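Local coordinates for protein beta-glucoside phosphorylase BglX (Unidentified, PDB 5VQE) that probably cleaves beta-glucosides by phosphorolysis as a member of glycoside hydrolase family 3, and here holds 2-deoxy-2-fluoroglucose in its sugar pocket, at residues I18-V21 with N22-V26; S27-D30 with D31-L34; D217-M220 with D221-R225; V445-F448 with E449-P452; E461-K464 with R465-L469. One frame throughout, in Å; residues are numbered along the deposited sequence.

Interaction 1: I18-V21 with N22-V26; sequences ITWV and NQTLV
W20 CG is anti to the backbone N (chi1 178°) and T24 OG1 is anti to its carbonyl carbon (chi1 -57°), which brings the hydroxyl over the indole, one turn on in alpha helix 15-27. T24 OG1 comes in over one face of the indole, displaced toward the rim, and lies 3.2 Å from W20 CE2. The same hydroxyl donates to W20 O at 2.7 Å. This carbonyl is gripped twice: T24 N reaches W20 O at 2.9 Å from the other face of the carbonyl plane, so backbone and side chain of one residue clamp a single oxygen. The rest of the indole packs on L351 and A355 of helix 340-356 and on P360, while V21 and L25 touch the same helix through L351 and V347. With W20 cut back to an alanine, the T24 hydroxyl is likely to lose its aromatic cover and a gap to open toward helix 340-356. T19 and Q23 run side by side in the same direction, with T19 CG2 3.5 Å from Q23 NE2; T19 OG1 itself bonds back to K15 O. I18 and N22 repeat the i to i+4 pattern: I18 CG2 lies alongside the amide, 3.5 Å from N22 ND2, which also bonds to M1 O. I18 O is doubly held as well, by N22 N at 3.0 Å and, from the opposite face and well above the carbonyl plane, by N22 ND2 at 3.0 Å.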
# COMPACT_ATOMS: atom_id res chain seq x y z
N ILE A 18 -0.24 -29.15 14.20
CA ILE A 18 -0.78 -28.64 15.45
C ILE A 18 0.06 -29.14 16.62
O ILE A 18 0.27 -28.42 17.61
CB ILE A 18 -2.26 -29.04 15.58
CG1 ILE A 18 -3.07 -28.34 14.48
CG2 ILE A 18 -2.81 -28.67 16.94
CD1 ILE A 18 -4.51 -28.83 14.32
N THR A 19 0.55 -30.38 16.54
CA THR A 19 1.43 -30.90 17.59
C THR A 19 2.72 -30.10 17.65
O THR A 19 3.23 -29.83 18.74
CB THR A 19 1.71 -32.39 17.35
OG1 THR A 19 0.50 -33.14 17.57
CG2 THR A 19 2.79 -32.92 18.30
N TRP A 20 3.25 -29.69 16.49
CA TRP A 20 4.44 -28.84 16.50
C TRP A 20 4.16 -27.50 17.17
O TRP A 20 4.97 -27.01 17.96
CB TRP A 20 4.96 -28.62 15.07
CG TRP A 20 6.15 -27.71 15.06
CD1 TRP A 20 7.45 -28.06 15.26
CD2 TRP A 20 6.14 -26.29 14.87
NE1 TRP A 20 8.25 -26.95 15.20
CE2 TRP A 20 7.47 -25.85 14.97
CE3 TRP A 20 5.13 -25.35 14.63
CZ2 TRP A 20 7.83 -24.52 14.82
CZ3 TRP A 20 5.48 -24.04 14.49
CH2 TRP A 20 6.82 -23.62 14.59
N VAL A 21 3.02 -26.88 16.85
CA VAL A 21 2.69 -25.59 17.45
C VAL A 21 2.65 -25.71 18.97
O VAL A 21 3.25 -24.90 19.69
CB VAL A 21 1.35 -25.06 16.90
CG1 VAL A 21 0.93 -23.82 17.65
CG2 VAL A 21 1.46 -24.76 15.41
N ASN A 22 1.93 -26.72 19.46
CA ASN A 22 1.74 -26.88 20.90
C ASN A 22 3.06 -27.20 21.60
O ASN A 22 3.38 -26.60 22.64
CB ASN A 22 0.73 -27.99 21.16
CG ASN A 22 -0.69 -27.49 21.15
OD1 ASN A 22 -1.14 -26.86 22.10
ND2 ASN A 22 -1.41 -27.75 20.06
N GLN A 23 3.83 -28.14 21.06
CA GLN A 23 5.10 -28.49 21.68
C GLN A 23 6.04 -27.30 21.70
O GLN A 23 6.74 -27.07 22.70
CB GLN A 23 5.74 -29.66 20.94
CG GLN A 23 5.03 -30.98 21.18
CD GLN A 23 5.69 -32.15 20.47
OE1 GLN A 23 6.58 -31.97 19.63
NE2 GLN A 23 5.24 -33.36 20.79
N THR A 24 6.09 -26.53 20.60
CA THR A 24 6.92 -25.33 20.56
C THR A 24 6.44 -24.31 21.58
O THR A 24 7.25 -23.75 22.33
CB THR A 24 6.89 -24.73 19.15
OG1 THR A 24 7.34 -25.70 18.19
CG2 THR A 24 7.79 -23.49 19.07
N LEU A 25 5.13 -24.03 21.60
CA LEU A 25 4.59 -23.08 22.56
C LEU A 25 5.02 -23.42 23.98
O LEU A 25 5.50 -22.56 24.73
CB LEU A 25 3.06 -23.05 22.46
CG LEU A 25 2.34 -22.04 23.36
CD1 LEU A 25 2.71 -20.61 22.96
CD2 LEU A 25 0.84 -22.25 23.29
N VAL A 26 4.83 -24.68 24.37
CA VAL A 26 5.13 -25.09 25.74
C VAL A 26 6.60 -24.89 26.07
O VAL A 26 6.96 -24.61 27.22
CB VAL A 26 4.69 -26.56 25.94
CG1 VAL A 26 5.24 -27.12 27.25
CG2 VAL A 26 3.17 -26.65 25.90

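Interaction 2: S27-D30 with D31-L34; sequences SLSD and DEKL
S29 and E32 form a capping box that starts helix 30-36, and the hydrogen bonds of the contact centre on this pair. E32 N donates to S29 OG at 3.0 Å; S29 chi1 of 67° sets the hydroxyl between the backbone N and the carbonyl carbon, from where it can face the first turn. In return S29 N donates to E32 OE1 at 2.9 Å in a fairly straight bond (163°), meeting the anti lone pair of the carboxylate oxygen. Behind the box the helical backbone bonds begin, K33 N to S29 O at 2.9 Å and L34 N to D30 O at 2.8 Å. The charged groups have further partners: E32 OE2 forms a salt bridge with K84 and K33 NZ one with D344. A lysine in place of E32 would probably leave S29 N without its acceptor and set a like charge against K84. Water mediates a third kind of link. Water 1 accepts from K33 NZ at 2.8 Å and donates to D30 OD1 at 2.6 Å as well as to L28 O, tying the loop to the first turn. The L28 side chain crosses that of E32 at about a right angle, its CD2 methyl in van der Waals contact with the carboxylate; the apolar pair is L28 CB on K33 CG at 3.8 Å. The hydroxyl thus accepts from the first-turn amide of E32 and the carboxylate from the N-cap amide of S29; held by S29 N and K84, that carboxylate would probably interact favourably with the positive end of the helix dipole.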
# COMPACT_ATOMS: atom_id res chain seq x y z
N SER A 27 7.48 -25.02 25.07
CA SER A 27 8.91 -24.93 25.30
C SER A 27 9.42 -23.50 25.45
O SER A 27 10.58 -23.30 25.81
CB SER A 27 9.66 -25.62 24.15
OG SER A 27 9.75 -24.78 23.00
N LEU A 28 8.59 -22.50 25.17
CA LEU A 28 9.05 -21.12 25.17
C LEU A 28 8.91 -20.49 26.55
O LEU A 28 7.90 -20.70 27.23
CB LEU A 28 8.26 -20.29 24.14
CG LEU A 28 8.42 -20.73 22.68
CD1 LEU A 28 7.51 -19.90 21.77
CD2 LEU A 28 9.86 -20.62 22.20
N SER A 29 9.93 -19.75 26.96
CA SER A 29 9.82 -18.88 28.12
C SER A 29 8.86 -17.73 27.83
O SER A 29 8.54 -17.42 26.68
CB SER A 29 11.18 -18.28 28.47
OG SER A 29 11.62 -17.40 27.44
N ASP A 30 8.41 -17.08 28.91
CA ASP A 30 7.59 -15.88 28.74
C ASP A 30 8.30 -14.84 27.89
O ASP A 30 7.69 -14.21 27.03
CB ASP A 30 7.21 -15.30 30.10
CG ASP A 30 6.15 -16.11 30.81
OD1 ASP A 30 5.70 -17.14 30.27
OD2 ASP A 30 5.76 -15.71 31.92
N ASP A 31 9.60 -14.65 28.12
CA ASP A 31 10.35 -13.67 27.32
C ASP A 31 10.36 -14.05 25.84
O ASP A 31 10.28 -13.17 24.97
CB ASP A 31 11.77 -13.55 27.85
CG ASP A 31 11.90 -12.58 29.00
OD1 ASP A 31 10.91 -11.89 29.33
OD2 ASP A 31 13.01 -12.51 29.58
N GLU A 32 10.45 -15.35 25.54
CA GLU A 32 10.44 -15.79 24.15
C GLU A 32 9.05 -15.63 23.54
O GLU A 32 8.93 -15.30 22.36
CB GLU A 32 10.88 -17.25 24.06
CG GLU A 32 12.36 -17.45 24.22
CD GLU A 32 12.74 -18.91 24.23
OE1 GLU A 32 12.16 -19.67 25.04
OE2 GLU A 32 13.57 -19.29 23.40
N LYS A 33 8.01 -15.89 24.33
CA LYS A 33 6.65 -15.69 23.83
C LYS A 33 6.40 -14.22 23.56
O LYS A 33 5.86 -13.85 22.50
CB LYS A 33 5.64 -16.26 24.82
CG LYS A 33 5.56 -17.78 24.84
CD LYS A 33 4.64 -18.26 25.96
CE LYS A 33 4.75 -19.75 26.20
NZ LYS A 33 3.86 -20.18 27.32
N LEU A 34 6.80 -13.34 24.49
CA LEU A 34 6.65 -11.91 24.26
C LEU A 34 7.39 -11.47 23.00
O LEU A 34 6.89 -10.62 22.24
CB LEU A 34 7.16 -11.12 25.48
CG LEU A 34 6.34 -11.29 26.77
CD1 LEU A 34 7.03 -10.61 27.95
CD2 LEU A 34 4.93 -10.75 26.59
O HOH W 1 5.79 -19.51 29.18

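Interaction 3: D217-M220 with D221-R225; sequences DEWM and DTYGR
W219 meets Y223 and G224 over one face of its indole. W219 CG is anti to the backbone N (chi1 -176°), which sets the indole where both can reach that face. Y223 CB stands 3.6 Å from the centroid of the W219 five-membered ring, close to its normal, a CH-pi contact, and G224 CA takes the matching place over the six-membered ring at 4.2 Å. The tyrosine ring itself is nearly parallel to the indole (12°) but slid so far along that the two barely overlap. W219 NE1 bonds to P196 O, and Y223 OH to D198 O, so both rings are pinned at their polar ends. D221, one turn on from D217, takes up the backbone bond D221 N to D217 O at 3.0 Å. M220 sits beside the indole, its chain bent so that CE comes to the ring edge, in plane; it also packs on M251 and R278. Beyond D221 the helix widens: G224 N donates to W219 O at 2.9 Å, very straight (173°), and T222 N reaches W219 O from the opposite face at 3.1 Å. T222 OG1 takes up E218 O at 3.0 Å. At G224 a beta carbon would fall 2.8 Å from M220 O, a clash. The arrangement is a pi-type turn in helix 216-232, the helix of a beta-alpha-beta unit in the TIM-barrel-related domain of family 3, with the Y223 side chain about 13 Å from the bound sugar.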
# COMPACT_ATOMS: atom_id res chain seq x y z
N ASP A 217 -24.65 1.17 10.73
CA ASP A 217 -25.29 0.51 9.59
C ASP A 217 -24.56 0.83 8.29
O ASP A 217 -24.33 -0.06 7.46
CB ASP A 217 -26.76 0.94 9.48
CG ASP A 217 -27.66 0.22 10.47
OD1 ASP A 217 -27.22 -0.77 11.10
OD2 ASP A 217 -28.83 0.63 10.62
N GLU A 218 -24.22 2.11 8.07
CA GLU A 218 -23.48 2.47 6.86
C GLU A 218 -22.16 1.72 6.79
O GLU A 218 -21.78 1.23 5.72
CB GLU A 218 -23.22 3.98 6.83
CG GLU A 218 -24.45 4.84 6.57
CD GLU A 218 -24.19 6.33 6.81
OE1 GLU A 218 -23.22 6.68 7.53
OE2 GLU A 218 -24.97 7.15 6.29
N TRP A 219 -21.42 1.66 7.91
CA TRP A 219 -20.15 0.94 7.92
C TRP A 219 -20.37 -0.53 7.61
O TRP A 219 -19.69 -1.11 6.76
CB TRP A 219 -19.45 1.11 9.27
CG TRP A 219 -18.08 0.48 9.32
CD1 TRP A 219 -16.91 1.08 9.00
CD2 TRP A 219 -17.75 -0.87 9.70
NE1 TRP A 219 -15.87 0.20 9.15
CE2 TRP A 219 -16.36 -1.00 9.59
CE3 TRP A 219 -18.50 -1.97 10.12
CZ2 TRP A 219 -15.69 -2.20 9.87
CZ3 TRP A 219 -17.84 -3.15 10.41
CH2 TRP A 219 -16.45 -3.26 10.29
N MET A 220 -21.34 -1.14 8.28
CA MET A 220 -21.61 -2.55 8.07
C MET A 220 -21.90 -2.84 6.60
O MET A 220 -21.45 -3.86 6.07
CB MET A 220 -22.77 -3.00 8.97
CG MET A 220 -22.84 -4.49 9.22
SD MET A 220 -21.31 -5.13 9.96
CE MET A 220 -21.27 -4.34 11.54
N ASP A 221 -22.63 -1.95 5.93
CA ASP A 221 -23.04 -2.18 4.54
C ASP A 221 -21.92 -1.95 3.54
O ASP A 221 -22.07 -2.35 2.38
CB ASP A 221 -24.21 -1.26 4.16
CG ASP A 221 -25.44 -1.46 5.03
OD1 ASP A 221 -25.65 -2.58 5.55
OD2 ASP A 221 -26.21 -0.49 5.18
N THR A 222 -20.82 -1.30 3.93
CA THR A 222 -19.73 -1.02 3.01
C THR A 222 -18.45 -1.71 3.48
O THR A 222 -18.10 -2.78 2.97
CB THR A 222 -19.55 0.50 2.87
OG1 THR A 222 -19.28 1.09 4.15
CG2 THR A 222 -20.82 1.12 2.29
N TYR A 223 -17.75 -1.13 4.46
CA TYR A 223 -16.52 -1.77 4.95
C TYR A 223 -16.79 -3.17 5.48
O TYR A 223 -16.05 -4.11 5.18
CB TYR A 223 -15.87 -0.89 6.03
CG TYR A 223 -15.25 0.35 5.45
CD1 TYR A 223 -13.94 0.34 4.98
CD2 TYR A 223 -15.99 1.52 5.32
CE1 TYR A 223 -13.38 1.48 4.43
CE2 TYR A 223 -15.42 2.66 4.77
CZ TYR A 223 -14.12 2.63 4.32
OH TYR A 223 -13.57 3.76 3.77
N GLY A 224 -17.84 -3.33 6.29
CA GLY A 224 -18.13 -4.64 6.83
C GLY A 224 -18.39 -5.68 5.76
O GLY A 224 -17.95 -6.83 5.86
N ARG A 225 -19.09 -5.29 4.69
CA ARG A 225 -19.33 -6.20 3.58
C ARG A 225 -18.03 -6.65 2.94
O ARG A 225 -17.87 -7.83 2.60
CB ARG A 225 -20.22 -5.52 2.54
CG ARG A 225 -20.58 -6.39 1.35
CD ARG A 225 -21.48 -5.63 0.40
NE ARG A 225 -21.70 -6.34 -0.86
CZ ARG A 225 -22.63 -7.28 -1.03
NH1 ARG A 225 -23.43 -7.63 -0.04
NH2 ARG A 225 -22.75 -7.88 -2.21

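Interaction 4: V445-F448 with E449-P452; sequences VHWF and EEVP
W447 and E450 close a type I beta turn, W447 to E450, by which strand 444-447, an outermost strand of the mixed sheet, passes into a short 3-10 segment. The two residues bond reciprocally. E450 N donates to W447 O at 2.9 Å from above the carbonyl plane, and W447 N donates to E450 OE1 at 2.9 Å, met on the anti side and 29° out of the carboxylate plane. The extended glutamate chain thus folds back on the strand end, crossing H446 at about a right angle, with OE1 near the edge of the imidazole. Water 2 joins the same oxygen to the strand, donating to E450 OE1 at 2.7 Å and to V445 O at 3.1 Å. V451 CG1 also packs on H446 CB at 3.7 Å. The W447 indole is covered from outside the turn, stacked with Y427 and in cation-pi contact with K435, while E449 OE1 bonds to Y427 OH. F448 CG lies anti to its backbone N (chi1 -177°), and water 3 sits over the centre of the F448 ring, 3.4 Å above the plane and 2.8 Å from V451 O.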
# COMPACT_ATOMS: atom_id res chain seq x y z
N VAL A 445 10.16 20.23 -27.74
CA VAL A 445 9.67 20.22 -26.36
C VAL A 445 10.69 20.90 -25.47
O VAL A 445 11.84 20.44 -25.36
CB VAL A 445 9.40 18.79 -25.86
CG1 VAL A 445 8.70 18.84 -24.49
CG2 VAL A 445 8.56 18.03 -26.86
N HIS A 446 10.27 21.98 -24.80
CA HIS A 446 11.07 22.63 -23.77
C HIS A 446 10.37 22.49 -22.43
O HIS A 446 9.14 22.44 -22.35
CB HIS A 446 11.27 24.12 -24.05
CG HIS A 446 12.13 24.41 -25.25
ND1 HIS A 446 11.63 24.43 -26.53
CD2 HIS A 446 13.44 24.70 -25.35
CE1 HIS A 446 12.60 24.71 -27.37
NE2 HIS A 446 13.71 24.89 -26.68
N TRP A 447 11.17 22.43 -21.37
CA TRP A 447 10.62 22.51 -20.02
C TRP A 447 10.12 23.92 -19.75
O TRP A 447 10.65 24.90 -20.28
CB TRP A 447 11.67 22.15 -18.97
CG TRP A 447 12.30 20.78 -19.04
CD1 TRP A 447 13.58 20.49 -19.39
CD2 TRP A 447 11.69 19.53 -18.67
NE1 TRP A 447 13.81 19.14 -19.29
CE2 TRP A 447 12.67 18.53 -18.85
CE3 TRP A 447 10.42 19.16 -18.23
CZ2 TRP A 447 12.41 17.18 -18.60
CZ3 TRP A 447 10.17 17.82 -17.98
CH2 TRP A 447 11.16 16.85 -18.17
N PHE A 448 9.11 24.02 -18.87
CA PHE A 448 8.60 25.33 -18.46
C PHE A 448 9.72 26.26 -18.02
O PHE A 448 9.69 27.46 -18.29
CB PHE A 448 7.60 25.15 -17.32
CG PHE A 448 6.96 26.43 -16.87
CD1 PHE A 448 7.41 27.09 -15.74
CD2 PHE A 448 5.90 26.97 -17.57
CE1 PHE A 448 6.81 28.28 -15.31
CE2 PHE A 448 5.30 28.15 -17.16
CZ PHE A 448 5.76 28.80 -16.03
N GLU A 449 10.70 25.71 -17.30
CA GLU A 449 11.76 26.51 -16.72
C GLU A 449 12.70 27.09 -17.77
O GLU A 449 13.44 28.04 -17.45
CB GLU A 449 12.54 25.65 -15.72
CG GLU A 449 11.75 25.26 -14.44
CD GLU A 449 10.61 24.25 -14.69
OE1 GLU A 449 10.73 23.39 -15.59
OE2 GLU A 449 9.59 24.34 -13.97
N GLU A 450 12.66 26.60 -19.00
CA GLU A 450 13.62 26.98 -20.03
C GLU A 450 13.18 28.15 -20.89
O GLU A 450 14.01 28.68 -21.65
CB GLU A 450 13.89 25.80 -20.98
CG GLU A 450 14.53 24.60 -20.34
CD GLU A 450 14.86 23.53 -21.36
OE1 GLU A 450 13.95 23.07 -22.09
OE2 GLU A 450 16.05 23.17 -21.45
N VAL A 451 11.92 28.54 -20.85
CA VAL A 451 11.40 29.51 -21.82
C VAL A 451 10.75 30.66 -21.07
O VAL A 451 10.41 30.54 -19.88
CB VAL A 451 10.41 28.85 -22.81
CG1 VAL A 451 11.13 27.82 -23.66
CG2 VAL A 451 9.25 28.23 -22.05
N PRO A 452 10.55 31.79 -21.74
CA PRO A 452 9.91 32.94 -21.09
C PRO A 452 8.45 32.68 -20.80
O PRO A 452 7.82 31.76 -21.34
CB PRO A 452 10.08 34.07 -22.11
CG PRO A 452 11.12 33.58 -23.09
CD PRO A 452 10.97 32.11 -23.12
O HOH W 2 14.52 21.40 -24.12
O HOH W 3 8.04 29.75 -18.54

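Interaction 5: E461-K464 with R465-L469; sequences EDLK and RDTDL
Helix 460-466 ends here: R465 N bonds to E461 O at 2.9 Å and D466 N to D462 O at 2.9 Å, after which T467 is the first residue to leave helical backbone angles. Its side chain carries the helix pattern one step further. T467 OG1 donates to L463 O at 2.8 Å, and the same hydroxyl lies 3.5 Å from L463 CD1 as the two side chains pass each other at a slant. T467 also meets I414 of strand 412-419, while L463 is covered by the loop residues P454 and Y458. The outer side is charged. R465, bent at chi3 (124°), brings its guanidinium near two aspartates. D466 CG sits over the centre of one face, and R465 NH1 lies 2.9 Å from D466 OD1; the oxygen is well out of the guanidinium plane, so charge alone holds this pair. D462 OD1 stands instead at the guanidinium edge, a long 4.0 Å from R465 NH2, its carboxylate plane turned 81° from the guanidinium. D466 OD2 is bonded to Y458 OH. One arginine therefore probably screens two acidic groups whose nearest oxygens, D462 OD1 and D466 OD2, stay 6.1 Å apart. The network is electrostatic rather than a set of directed N-H bonds, whereas the threonine hydroxyl supplies a true hydrogen bond where the helix stops.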
# COMPACT_ATOMS: atom_id res chain seq x y z
N GLU A 461 0.93 37.17 -26.82
CA GLU A 461 1.10 36.96 -28.26
C GLU A 461 2.47 36.34 -28.53
O GLU A 461 2.58 35.43 -29.36
CB GLU A 461 0.91 38.27 -29.02
CG GLU A 461 1.08 38.16 -30.54
CD GLU A 461 0.03 37.28 -31.23
OE1 GLU A 461 -0.94 36.85 -30.56
OE2 GLU A 461 0.19 37.01 -32.45
N ASP A 462 3.51 36.81 -27.84
CA ASP A 462 4.81 36.15 -27.92
C ASP A 462 4.70 34.68 -27.55
O ASP A 462 5.20 33.80 -28.26
CB ASP A 462 5.82 36.83 -26.98
CG ASP A 462 6.17 38.25 -27.39
OD1 ASP A 462 6.13 38.58 -28.60
OD2 ASP A 462 6.50 39.04 -26.49
N LEU A 463 4.07 34.40 -26.41
CA LEU A 463 3.87 33.02 -25.99
C LEU A 463 3.21 32.19 -27.08
O LEU A 463 3.64 31.07 -27.38
CB LEU A 463 3.02 32.98 -24.72
CG LEU A 463 2.79 31.61 -24.09
CD1 LEU A 463 4.08 31.08 -23.45
CD2 LEU A 463 1.67 31.68 -23.06
N LYS A 464 2.14 32.73 -27.69
CA LYS A 464 1.43 31.98 -28.73
C LYS A 464 2.30 31.79 -29.97
O LYS A 464 2.17 30.78 -30.67
CB LYS A 464 0.14 32.68 -29.12
CG LYS A 464 -0.92 32.70 -28.04
CD LYS A 464 -1.96 33.79 -28.31
CE LYS A 464 -3.29 33.23 -28.75
NZ LYS A 464 -4.28 34.32 -28.98
N ARG A 465 3.16 32.77 -30.26
CA ARG A 465 4.10 32.63 -31.36
C ARG A 465 5.09 31.50 -31.08
O ARG A 465 5.50 30.79 -32.00
CB ARG A 465 4.84 33.95 -31.58
CG ARG A 465 6.05 33.89 -32.49
CD ARG A 465 6.98 35.09 -32.28
NE ARG A 465 8.34 34.66 -31.97
CZ ARG A 465 8.99 34.90 -30.82
NH1 ARG A 465 10.23 34.44 -30.68
NH2 ARG A 465 8.43 35.60 -29.84
N ASP A 466 5.47 31.34 -29.82
CA ASP A 466 6.50 30.39 -29.43
C ASP A 466 5.95 29.06 -28.94
O ASP A 466 6.73 28.11 -28.75
CB ASP A 466 7.37 30.98 -28.31
CG ASP A 466 8.20 32.15 -28.78
OD1 ASP A 466 8.58 32.17 -29.97
OD2 ASP A 466 8.50 33.03 -27.95
N THR A 467 4.64 28.95 -28.71
CA THR A 467 4.07 27.78 -28.05
C THR A 467 2.78 27.37 -28.74
O THR A 467 1.86 28.18 -28.89
CB THR A 467 3.78 28.06 -26.57
OG1 THR A 467 4.82 28.89 -26.04
CG2 THR A 467 3.73 26.75 -25.81
N ASP A 468 2.71 26.11 -29.14
CA ASP A 468 1.50 25.54 -29.71
C ASP A 468 0.71 24.70 -28.72
O ASP A 468 -0.50 24.52 -28.92
CB ASP A 468 1.87 24.70 -30.94
CG ASP A 468 2.66 25.51 -31.97
OD1 ASP A 468 2.10 26.50 -32.47
OD2 ASP A 468 3.83 25.19 -32.23
N LEU A 469 1.34 24.21 -27.65
CA LEU A 469 0.68 23.29 -26.73
C LEU A 469 1.42 23.28 -25.39
O LEU A 469 2.65 23.23 -25.36
CB LEU A 469 0.65 21.88 -27.33
CG LEU A 469 0.12 20.74 -26.45
CD1 LEU A 469 -1.38 20.89 -26.18
CD2 LEU A 469 0.42 19.39 -27.12

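All five contacts are local and follow in series; none nests in or crosses another, and none closes a long loop. Interaction 1 lies within helix 15-27, and interaction 2 starts helix 30-36 directly after it; they touch through L25 O and K33 CE, and both lean on helix 340-356. Interaction 3, within helix 216-232, stands about 38 Å from interaction 1, centre to centre, nearer the middle of the chain and the sugar pocket. Interactions 4 and 5, at the far end of the molecule, mark the end of strand 444-447 and of helix 460-466, centres about 12 Å apart, and both border strand 412-419 of the mixed sheet.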